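Local coordinates for holo-[acyl-carrier-protein] synthase (Helicobacter pylori, PDB 5XUK), which is an AcpS-type member of the 4'-phosphopantetheinyl transferase superfamily that assembles as a trimer and binds coenzyme A at its subunit interfaces, at residues G3-S8 with C53-Q58; L68-S73 with I82-E87; Q95-S100 with A110-S115. All coordinates share one frame; numbering follows the deposited sequence.

Interaction 1: residues G3-S8 with C53-Q58; sequences GIDIVS and CSKALQ. With COA (coenzyme A), chain B.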
loop_
_atom_site.group_PDB
_atom_site.type_symbol
_atom_site.label_atom_id
_atom_site.label_comp_id
_atom_site.label_asym_id
_atom_site.label_seq_id
_atom_site.Cartn_x
_atom_site.Cartn_y
_atom_site.Cartn_z
ATOM N N GLY A 3 1.012 -7.678 -3.724
ATOM C CA GLY A 3 2.222 -6.990 -4.198
ATOM C C GLY A 3 2.027 -5.499 -4.159
ATOM O O GLY A 3 0.901 -5.031 -4.270
ATOM N N ILE A 4 3.108 -4.744 -4.004
ATOM C CA ILE A 4 3.023 -3.286 -3.823
ATOM C C ILE A 4 4.243 -2.717 -4.445
ATOM O O ILE A 4 5.246 -3.398 -4.536
ATOM C CB ILE A 4 2.940 -2.841 -2.308
ATOM C CG1 ILE A 4 2.520 -1.386 -2.174
ATOM C CG2 ILE A 4 4.256 -3.008 -1.557
ATOM C CD1 ILE A 4 1.942 -1.039 -0.804
ATOM N N ASP A 5 4.173 -1.468 -4.863
ATOM C CA ASP A 5 5.319 -0.818 -5.487
ATOM C C ASP A 5 5.198 0.681 -5.380
ATOM O O ASP A 5 4.109 1.233 -5.504
ATOM C CB ASP A 5 5.384 -1.218 -6.968
ATOM C CG ASP A 5 6.774 -1.184 -7.512
ATOM O OD1 ASP A 5 7.512 -2.157 -7.268
ATOM O OD2 ASP A 5 7.143 -0.196 -8.177
ATOM N N ILE A 6 6.309 1.351 -5.169
ATOM C CA ILE A 6 6.314 2.803 -5.051
ATOM C C ILE A 6 7.369 3.260 -6.014
ATOM O O ILE A 6 8.446 2.689 -6.049
ATOM C CB ILE A 6 6.622 3.288 -3.605
ATOM C CG1 ILE A 6 6.698 4.811 -3.552
ATOM C CG2 ILE A 6 7.921 2.694 -3.079
ATOM C CD1 ILE A 6 6.484 5.369 -2.151
ATOM N N VAL A 7 7.031 4.240 -6.844
ATOM C CA VAL A 7 7.929 4.700 -7.900
ATOM C C VAL A 7 8.014 6.204 -7.841
ATOM O O VAL A 7 7.005 6.879 -7.589
ATOM C CB VAL A 7 7.421 4.246 -9.297
ATOM C CG1 VAL A 7 8.167 4.947 -10.416
ATOM C CG2 VAL A 7 7.545 2.739 -9.446
ATOM N N SER A 8 9.215 6.728 -8.046
ATOM C CA SER A 8 9.422 8.155 -8.239
ATOM C C SER A 8 8.930 8.548 -9.629
ATOM O O SER A 8 9.390 7.983 -10.646
ATOM C CB SER A 8 10.899 8.485 -8.135
ATOM O OG SER A 8 11.155 9.826 -8.529
ATOM N N CYS A 53 2.050 -6.151 -9.563
ATOM C CA CYS A 53 1.460 -7.398 -10.044
ATOM C C CYS A 53 2.480 -8.538 -10.089
ATOM O O CYS A 53 2.134 -9.695 -9.813
ATOM C CB CYS A 53 0.908 -7.219 -11.458
ATOM S SG CYS A 53 -0.114 -8.617 -11.969
ATOM N N SER A 54 3.710 -8.214 -10.488
ATOM C CA SER A 54 4.754 -9.220 -10.615
ATOM C C SER A 54 5.202 -9.676 -9.229
ATOM O O SER A 54 5.480 -10.852 -9.038
ATOM C CB SER A 54 5.930 -8.720 -11.446
ATOM O OG SER A 54 6.625 -7.604 -10.882
ATOM N N LYS A 55 5.221 -8.752 -8.265
ATOM C CA LYS A 55 5.537 -9.086 -6.872
ATOM C C LYS A 55 4.421 -9.879 -6.205
ATOM O O LYS A 55 4.684 -10.722 -5.353
ATOM C CB LYS A 55 5.784 -7.832 -6.048
ATOM C CG LYS A 55 7.004 -7.024 -6.429
ATOM C CD LYS A 55 7.208 -5.942 -5.389
ATOM C CE LYS A 55 8.341 -5.029 -5.762
ATOM N NZ LYS A 55 8.376 -3.908 -4.809
ATOM N N ALA A 56 3.176 -9.599 -6.580
ATOM C CA ALA A 56 2.028 -10.276 -5.987
ATOM C C ALA A 56 1.999 -11.749 -6.384
ATOM O O ALA A 56 1.551 -12.583 -5.603
ATOM C CB ALA A 56 0.728 -9.583 -6.386
ATOM N N LEU A 57 2.443 -12.042 -7.613
ATOM C CA LEU A 57 2.590 -13.410 -8.145
ATOM C C LEU A 57 3.957 -14.022 -7.765
ATOM O O LEU A 57 4.242 -15.163 -8.122
ATOM C CB LEU A 57 2.458 -13.414 -9.677
ATOM C CG LEU A 57 1.154 -12.941 -10.333
ATOM C CD1 LEU A 57 1.334 -12.790 -11.834
ATOM C CD2 LEU A 57 0.003 -13.886 -10.034
ATOM N N GLN A 58 4.805 -13.235 -7.101
ATOM C CA GLN A 58 6.075 -13.689 -6.496
ATOM C C GLN A 58 7.194 -14.048 -7.486
ATOM O O GLN A 58 8.232 -14.628 -7.099
ATOM C CB GLN A 58 5.820 -14.811 -5.482
ATOM C CG GLN A 58 4.817 -14.400 -4.409
ATOM C CD GLN A 58 5.096 -15.034 -3.061
ATOM O OE1 GLN A 58 4.873 -16.229 -2.866
ATOM N NE2 GLN A 58 5.576 -14.230 -2.115
HETATM N N1A COA B . 8.417 -11.490 -5.634
HETATM C C2A COA B . 7.965 -10.611 -4.714
HETATM N N3A COA B . 8.711 -9.592 -4.253
HETATM C C4A COA B . 9.971 -9.417 -4.687
HETATM C C5A COA B . 10.527 -10.340 -5.687
HETATM C C6A COA B . 9.652 -11.426 -6.161
HETATM N N6A COA B . 10.076 -12.324 -7.089
HETATM N N7A COA B . 11.783 -9.930 -5.928
HETATM C C8A COA B . 12.029 -8.828 -5.169
HETATM N N9A COA B . 10.932 -8.540 -4.419
HETATM C C1B COA B . 10.814 -7.448 -3.445
HETATM C C2B COA B . 11.957 -7.545 -2.429
HETATM O O2B COA B . 11.485 -7.525 -1.081
HETATM C C3B COA B . 12.810 -6.323 -2.671
HETATM O O3B COA B . 13.289 -5.700 -1.484
HETATM P P3B COA B . 14.558 -6.274 -0.645
HETATM O O7A COA B . 15.467 -6.879 -1.696
HETATM O O8A COA B . 15.179 -5.050 -0.025
HETATM O O9A COA B . 13.887 -7.250 0.306
HETATM C C4B COA B . 11.843 -5.403 -3.373
HETATM O O4B COA B . 10.948 -6.213 -4.132
HETATM C C5B COA B . 12.545 -4.399 -4.254
HETATM O O5B COA B . 11.804 -3.220 -4.037
HETATM P P1A COA B . 11.538 -2.167 -5.183
HETATM O O1A COA B . 12.808 -1.342 -5.160
HETATM O O2A COA B . 10.184 -1.513 -5.045
HETATM O O3A COA B . 11.392 -3.135 -6.431
HETATM P P2A COA B . 11.636 -2.582 -7.913
HETATM O O4A COA B . 10.403 -1.821 -8.380
HETATM O O5A COA B . 12.989 -1.892 -7.922
HETATM O O6A COA B . 11.762 -4.001 -8.687
HETATM C CBP COA B . 11.252 -6.327 -9.280
HETATM C CCP COA B . 11.254 -5.253 -8.189
HETATM C CDP COA B . 11.862 -7.617 -8.754
HETATM C CEP COA B . 9.816 -6.614 -9.700
HETATM C CAP COA B . 12.102 -5.820 -10.460
HETATM O OAP COA B . 13.487 -6.055 -10.185
HETATM C C9P COA B . 11.778 -6.448 -11.780
HETATM O O9P COA B . 11.602 -7.653 -11.878
HETATM N N8P COA B . 11.724 -5.601 -12.811
#
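Coenzyme A lies where the C-terminal end of helix 40-56 meets strand 2-8, and K55 bridges the two to reach I4 and D5. K55 has CG anti to its carbonyl carbon (chi1 -66°) and an extended chain beyond. This carries NZ along the strand from G3 to D5. There NZ gives a 3.2 Å hydrogen bond to I4 O, in the carbonyl plane. D5 crosses the lysine at about a right angle. Its OD1 forms a salt bridge of 3.1 Å with K55 NZ, met on the anti side and 30° out of the carboxylate plane. NZ also binds the coenzyme A oxygen O2A at 3.0 Å, and I101 O of the second subunit. Four oxygens from two subunits and the ligand surround the ammonium group. D5 OD1 also comes within 3.1 Å of coenzyme A O4A.

The start of the lysine lies over one face of the adenine at its C2A edge, K55 CB 3.8 Å from C2A. The helix ends in a Schellman motif at Q58, whose O accepts a hydrogen bond of 3.0 Å from adenine N6A. Nearer the helix end the backbones are close, as G3 has no side chain: G3 CA is 3.7 Å from A56 CA. The arrangement is a ligand site shared between subunits, as in trimeric AcpS-type enzymes: one holds the adenine and a phosphate, and its neighbour completes the pocket.

Interaction 2: residues L68-S73 with I82-E87; sequences LDIKIS and ITLSKE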
loop_
_atom_site.group_PDB
_atom_site.type_symbol
_atom_site.label_atom_id
_atom_site.label_comp_id
_atom_site.label_asym_id
_atom_site.label_seq_id
_atom_site.Cartn_x
_atom_site.Cartn_y
_atom_site.Cartn_z
ATOM N N LEU A 68 4.594 -6.834 -20.785
ATOM C CA LEU A 68 3.507 -6.899 -21.777
ATOM C C LEU A 68 2.572 -8.086 -21.576
ATOM O O LEU A 68 1.517 -8.158 -22.215
ATOM C CB LEU A 68 4.053 -6.884 -23.195
ATOM C CG LEU A 68 4.742 -5.569 -23.579
ATOM C CD1 LEU A 68 5.434 -5.725 -24.930
ATOM C CD2 LEU A 68 3.744 -4.417 -23.606
ATOM N N ASP A 69 2.913 -8.999 -20.670
ATOM C CA ASP A 69 1.950 -10.041 -20.276
ATOM C C ASP A 69 0.843 -9.483 -19.368
ATOM O O ASP A 69 -0.171 -10.158 -19.135
ATOM C CB ASP A 69 2.646 -11.196 -19.564
ATOM C CG ASP A 69 3.622 -11.939 -20.463
ATOM O OD1 ASP A 69 3.226 -12.283 -21.596
ATOM O OD2 ASP A 69 4.777 -12.181 -20.028
ATOM N N ILE A 70 1.045 -8.271 -18.839
ATOM C CA ILE A 70 0.092 -7.686 -17.907
ATOM C C ILE A 70 -0.664 -6.591 -18.645
ATOM O O ILE A 70 -0.060 -5.585 -19.075
ATOM C CB ILE A 70 0.788 -7.089 -16.672
ATOM C CG1 ILE A 70 1.672 -8.133 -15.972
ATOM C CG2 ILE A 70 -0.239 -6.563 -15.689
ATOM C CD1 ILE A 70 2.881 -7.515 -15.301
ATOM N N LYS A 71 -1.967 -6.795 -18.813
ATOM C CA LYS A 71 -2.808 -5.801 -19.478
ATOM C C LYS A 71 -3.577 -4.988 -18.446
ATOM O O LYS A 71 -4.361 -5.551 -17.696
ATOM C CB LYS A 71 -3.792 -6.474 -20.435
ATOM C CG LYS A 71 -4.769 -5.509 -21.115
ATOM C CD LYS A 71 -5.725 -6.253 -22.051
ATOM C CE LYS A 71 -7.172 -5.774 -21.951
ATOM N NZ LYS A 71 -8.122 -6.904 -22.190
ATOM N N ILE A 72 -3.344 -3.675 -18.416
ATOM C CA ILE A 72 -4.154 -2.752 -17.621
ATOM C C ILE A 72 -5.224 -2.097 -18.513
ATOM O O ILE A 72 -4.919 -1.656 -19.616
ATOM C CB ILE A 72 -3.310 -1.609 -17.012
ATOM C CG1 ILE A 72 -2.133 -2.154 -16.183
ATOM C CG2 ILE A 72 -4.195 -0.708 -16.142
ATOM C CD1 ILE A 72 -1.000 -1.154 -16.068
ATOM N N SER A 73 -6.460 -2.037 -18.020
ATOM C CA SER A 73 -7.549 -1.277 -18.636
ATOM C C SER A 73 -8.336 -0.542 -17.550
ATOM O O SER A 73 -8.071 -0.713 -16.357
ATOM C CB SER A 73 -8.485 -2.200 -19.417
ATOM O OG SER A 73 -9.020 -3.227 -18.594
ATOM N N ILE A 82 -7.001 -5.160 -14.263
ATOM C CA ILE A 82 -5.765 -5.813 -14.633
ATOM C C ILE A 82 -6.104 -7.233 -15.042
ATOM O O ILE A 82 -6.883 -7.917 -14.370
ATOM C CB ILE A 82 -4.749 -5.742 -13.473
ATOM C CG1 ILE A 82 -3.387 -6.269 -13.900
ATOM C CG2 ILE A 82 -5.250 -6.507 -12.262
ATOM C CD1 ILE A 82 -2.416 -6.367 -12.744
ATOM N N THR A 83 -5.564 -7.649 -16.184
ATOM C CA THR A 83 -5.724 -9.016 -16.663
ATOM C C THR A 83 -4.390 -9.528 -17.195
ATOM O O THR A 83 -3.570 -8.758 -17.702
ATOM C CB THR A 83 -6.787 -9.104 -17.775
ATOM O OG1 THR A 83 -6.486 -8.150 -18.799
ATOM C CG2 THR A 83 -8.182 -8.807 -17.227
ATOM N N LEU A 84 -4.173 -10.830 -17.056
ATOM C CA LEU A 84 -3.023 -11.488 -17.646
ATOM C C LEU A 84 -3.475 -12.217 -18.891
ATOM O O LEU A 84 -4.674 -12.406 -19.095
ATOM C CB LEU A 84 -2.432 -12.495 -16.669
ATOM C CG LEU A 84 -1.797 -11.916 -15.411
ATOM C CD1 LEU A 84 -1.459 -13.048 -14.461
ATOM C CD2 LEU A 84 -0.556 -11.117 -15.762
ATOM N N SER A 85 -2.512 -12.625 -19.716
ATOM C CA SER A 85 -2.766 -13.577 -20.803
ATOM C C SER A 85 -3.564 -14.772 -20.281
ATOM O O SER A 85 -3.278 -15.290 -19.202
ATOM C CB SER A 85 -1.447 -14.081 -21.391
ATOM O OG SER A 85 -0.567 -13.005 -21.663
ATOM N N LYS A 86 -4.558 -15.207 -21.052
ATOM C CA LYS A 86 -5.406 -16.353 -20.682
ATOM C C LYS A 86 -4.576 -17.603 -20.353
ATOM O O LYS A 86 -4.987 -18.431 -19.536
ATOM C CB LYS A 86 -6.404 -16.662 -21.808
ATOM C CG LYS A 86 -7.466 -15.584 -22.004
ATOM C CD LYS A 86 -7.939 -15.490 -23.448
ATOM C CE LYS A 86 -8.887 -14.316 -23.641
ATOM N NZ LYS A 86 -9.300 -14.140 -25.061
ATOM N N GLU A 87 -3.415 -17.722 -20.997
ATOM C CA GLU A 87 -2.457 -18.781 -20.699
ATOM C C GLU A 87 -1.795 -18.530 -19.348
ATOM O O GLU A 87 -1.902 -19.359 -18.439
ATOM C CB GLU A 87 -1.387 -18.880 -21.796
ATOM C CG GLU A 87 -1.835 -19.623 -23.054
ATOM C CD GLU A 87 -2.811 -18.838 -23.923
ATOM O OE1 GLU A 87 -2.791 -17.583 -23.884
ATOM O OE2 GLU A 87 -3.597 -19.483 -24.657
#
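K71 holds CG anti to its backbone N (chi1 177°), while T83 places OG1 between its own N and carbonyl carbon (chi1 52°). The two side chains therefore run side by side, with K71 CB 3.6 Å from T83 OG1. Bends at chi3 and chi4 keep the rest of the lysine chain alongside that hydroxyl. Beneath them the backbones form a hydrogen-bonded antiparallel pair. K71 N gives a bond of 2.8 Å to T83 O, and T83 N returns one of 2.9 Å to K71 O.

The other face is apolar. I70 meets two residues of the facing strand and uses a different branch for each. Its CG2 touches I82 CG1 at 3.6 Å, and its CG1 touches L84 CD2 at 3.7 Å. I72 continues this face onto F46 and L49 of helix 40-56. Past L84 the pairing fades: S85 N makes only a weak bond of 3.5 Å to D69 O. The D69 carboxylate turns to S66 N instead.

The strand axes run at 153°, nearly antiparallel. This is a two-stranded beta hairpin with one apolar face against the core and K71 and T83 on the other.

Interaction 3: residues Q95-S100 with A110-S115; sequences QSLSAS and AVVVVS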
loop_
_atom_site.group_PDB
_atom_site.type_symbol
_atom_site.label_atom_id
_atom_site.label_comp_id
_atom_site.label_asym_id
_atom_site.label_seq_id
_atom_site.Cartn_x
_atom_site.Cartn_y
_atom_site.Cartn_z
ATOM N N GLN A 95 -7.516 -16.872 -10.055
ATOM C CA GLN A 95 -8.969 -16.739 -10.094
ATOM C C GLN A 95 -9.345 -15.297 -10.444
ATOM O O GLN A 95 -10.201 -15.060 -11.300
ATOM C CB GLN A 95 -9.575 -17.134 -8.743
ATOM C CG GLN A 95 -9.305 -18.581 -8.340
ATOM C CD GLN A 95 -8.817 -18.716 -6.905
ATOM O OE1 GLN A 95 -9.368 -18.110 -5.984
ATOM N NE2 GLN A 95 -7.773 -19.513 -6.713
ATOM N N SER A 96 -8.688 -14.342 -9.786
ATOM C CA SER A 96 -9.000 -12.922 -9.957
ATOM C C SER A 96 -7.855 -12.030 -9.477
ATOM O O SER A 96 -7.152 -12.370 -8.520
ATOM C CB SER A 96 -10.279 -12.574 -9.192
ATOM O OG SER A 96 -10.176 -12.969 -7.834
ATOM N N LEU A 97 -7.676 -10.901 -10.163
ATOM C CA LEU A 97 -6.702 -9.873 -9.797
ATOM C C LEU A 97 -7.435 -8.593 -9.420
ATOM O O LEU A 97 -8.338 -8.161 -10.129
ATOM C CB LEU A 97 -5.761 -9.593 -10.963
ATOM C CG LEU A 97 -4.800 -10.724 -11.315
ATOM C CD1 LEU A 97 -4.172 -10.506 -12.680
ATOM C CD2 LEU A 97 -3.726 -10.843 -10.242
ATOM N N SER A 98 -7.062 -8.002 -8.288
ATOM C CA SER A 98 -7.645 -6.732 -7.839
ATOM C C SER A 98 -6.519 -5.705 -7.690
ATOM O O SER A 98 -5.487 -6.007 -7.094
ATOM C CB SER A 98 -8.382 -6.938 -6.512
ATOM O OG SER A 98 -8.999 -5.743 -6.061
ATOM N N ALA A 99 -6.709 -4.506 -8.237
ATOM C CA ALA A 99 -5.637 -3.514 -8.319
ATOM C C ALA A 99 -6.072 -2.132 -7.846
ATOM O O ALA A 99 -7.268 -1.857 -7.771
ATOM C CB ALA A 99 -5.132 -3.427 -9.748
ATOM N N SER A 100 -5.098 -1.273 -7.511
ATOM C CA SER A 100 -5.377 0.125 -7.219
ATOM C C SER A 100 -4.126 0.956 -7.376
ATOM O O SER A 100 -3.034 0.483 -7.120
ATOM C CB SER A 100 -5.927 0.269 -5.786
ATOM O OG SER A 100 -6.295 1.607 -5.496
ATOM N N ALA A 110 1.157 1.565 -6.244
ATOM C CA ALA A 110 0.160 0.626 -6.701
ATOM C C ALA A 110 0.251 -0.603 -5.842
ATOM O O ALA A 110 1.312 -0.926 -5.319
ATOM C CB ALA A 110 0.435 0.244 -8.170
ATOM N N VAL A 111 -0.844 -1.336 -5.798
ATOM C CA VAL A 111 -0.952 -2.564 -5.030
ATOM C C VAL A 111 -1.868 -3.501 -5.792
ATOM O O VAL A 111 -2.791 -3.061 -6.475
ATOM C CB VAL A 111 -1.562 -2.302 -3.624
ATOM C CG1 VAL A 111 -3.045 -1.928 -3.731
ATOM C CG2 VAL A 111 -1.335 -3.510 -2.729
ATOM N N VAL A 112 -1.579 -4.790 -5.702
ATOM C CA VAL A 112 -2.357 -5.818 -6.385
ATOM C C VAL A 112 -2.557 -6.961 -5.430
ATOM O O VAL A 112 -1.612 -7.362 -4.741
ATOM C CB VAL A 112 -1.623 -6.331 -7.648
ATOM C CG1 VAL A 112 -2.330 -7.544 -8.245
ATOM C CG2 VAL A 112 -1.496 -5.213 -8.671
ATOM N N VAL A 113 -3.785 -7.459 -5.382
ATOM C CA VAL A 113 -4.118 -8.689 -4.675
ATOM C C VAL A 113 -4.560 -9.774 -5.664
ATOM O O VAL A 113 -5.495 -9.576 -6.452
ATOM C CB VAL A 113 -5.237 -8.457 -3.654
ATOM C CG1 VAL A 113 -5.660 -9.780 -3.039
ATOM C CG2 VAL A 113 -4.764 -7.509 -2.564
ATOM N N VAL A 114 -3.878 -10.916 -5.610
ATOM C CA VAL A 114 -4.165 -12.062 -6.483
ATOM C C VAL A 114 -4.827 -13.218 -5.717
ATOM O O VAL A 114 -4.423 -13.553 -4.596
ATOM C CB VAL A 114 -2.890 -12.576 -7.188
ATOM C CG1 VAL A 114 -1.747 -12.751 -6.204
ATOM C CG2 VAL A 114 -3.165 -13.890 -7.891
ATOM N N SER A 115 -5.850 -13.808 -6.340
ATOM C CA SER A 115 -6.530 -15.006 -5.835
ATOM C C SER A 115 -6.180 -16.215 -6.697
ATOM O O SER A 115 -5.617 -17.197 -6.208
ATOM C CB SER A 115 -8.038 -14.796 -5.862
ATOM O OG SER A 115 -8.380 -13.578 -5.232
#
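Strands 97-100 and 110-114 run antiparallel at 166°, with S98 opposite V113 and S100 opposite V111 as hydrogen-bonded pairs. S98 N bonds V113 O at 2.9 Å, and V113 N bonds S98 O at 2.8 Å. The ladder goes one step further at the last modelled residue, S115, whose N bonds S96 O at 2.9 Å. At the same end, S96 OG and S115 OG share a weak bond of 3.2 Å. Between the rungs, V112 CA makes a CA-H...O contact of 3.2 Å with S98 O.

L97, A99, V112 and V114 share one face. L97 and V114 lie side by side, with L97 CD2 3.6 Å from V114 CB. The same CD2 reaches V112 CG1 at 4.1 Å. V112 has CG1 anti to its backbone N (chi1 172°), which leaves CG2 beside A99, 4.2 Å from A99 CB. L49 of helix 40-56 and I82 of the neighbouring hairpin cover this side.

The other face carries S98, S100, V111 and V113 and meets the third subunit. S98 OG bonds I2 N of that subunit, and S100 OG weakly its I4 N.

The chemistry divides by face: apolar contacts face inward, while valines and serine hydroxyls join the hairpin to another chain.

In the fold
The three contacts follow one another in series from the N terminus; none nests in or crosses another. Interaction 1 closes the longest loop, bringing the end of helix 40-56 back to the first strand over a mostly helical intervening chain. Interaction 2 closes the hairpin 70-74/80-84. Interaction 3 then closes the hairpin 97-104/107-114. Contacts between them join the parts. G3 and D5 pair through their backbones with V112 and A110, so strand 2-8 extends the sheet of interaction 3. C53 of the helix and L57 just after it pack on I82 and L84. These in turn pack on L97, linking the small hairpin to the three-stranded sheet.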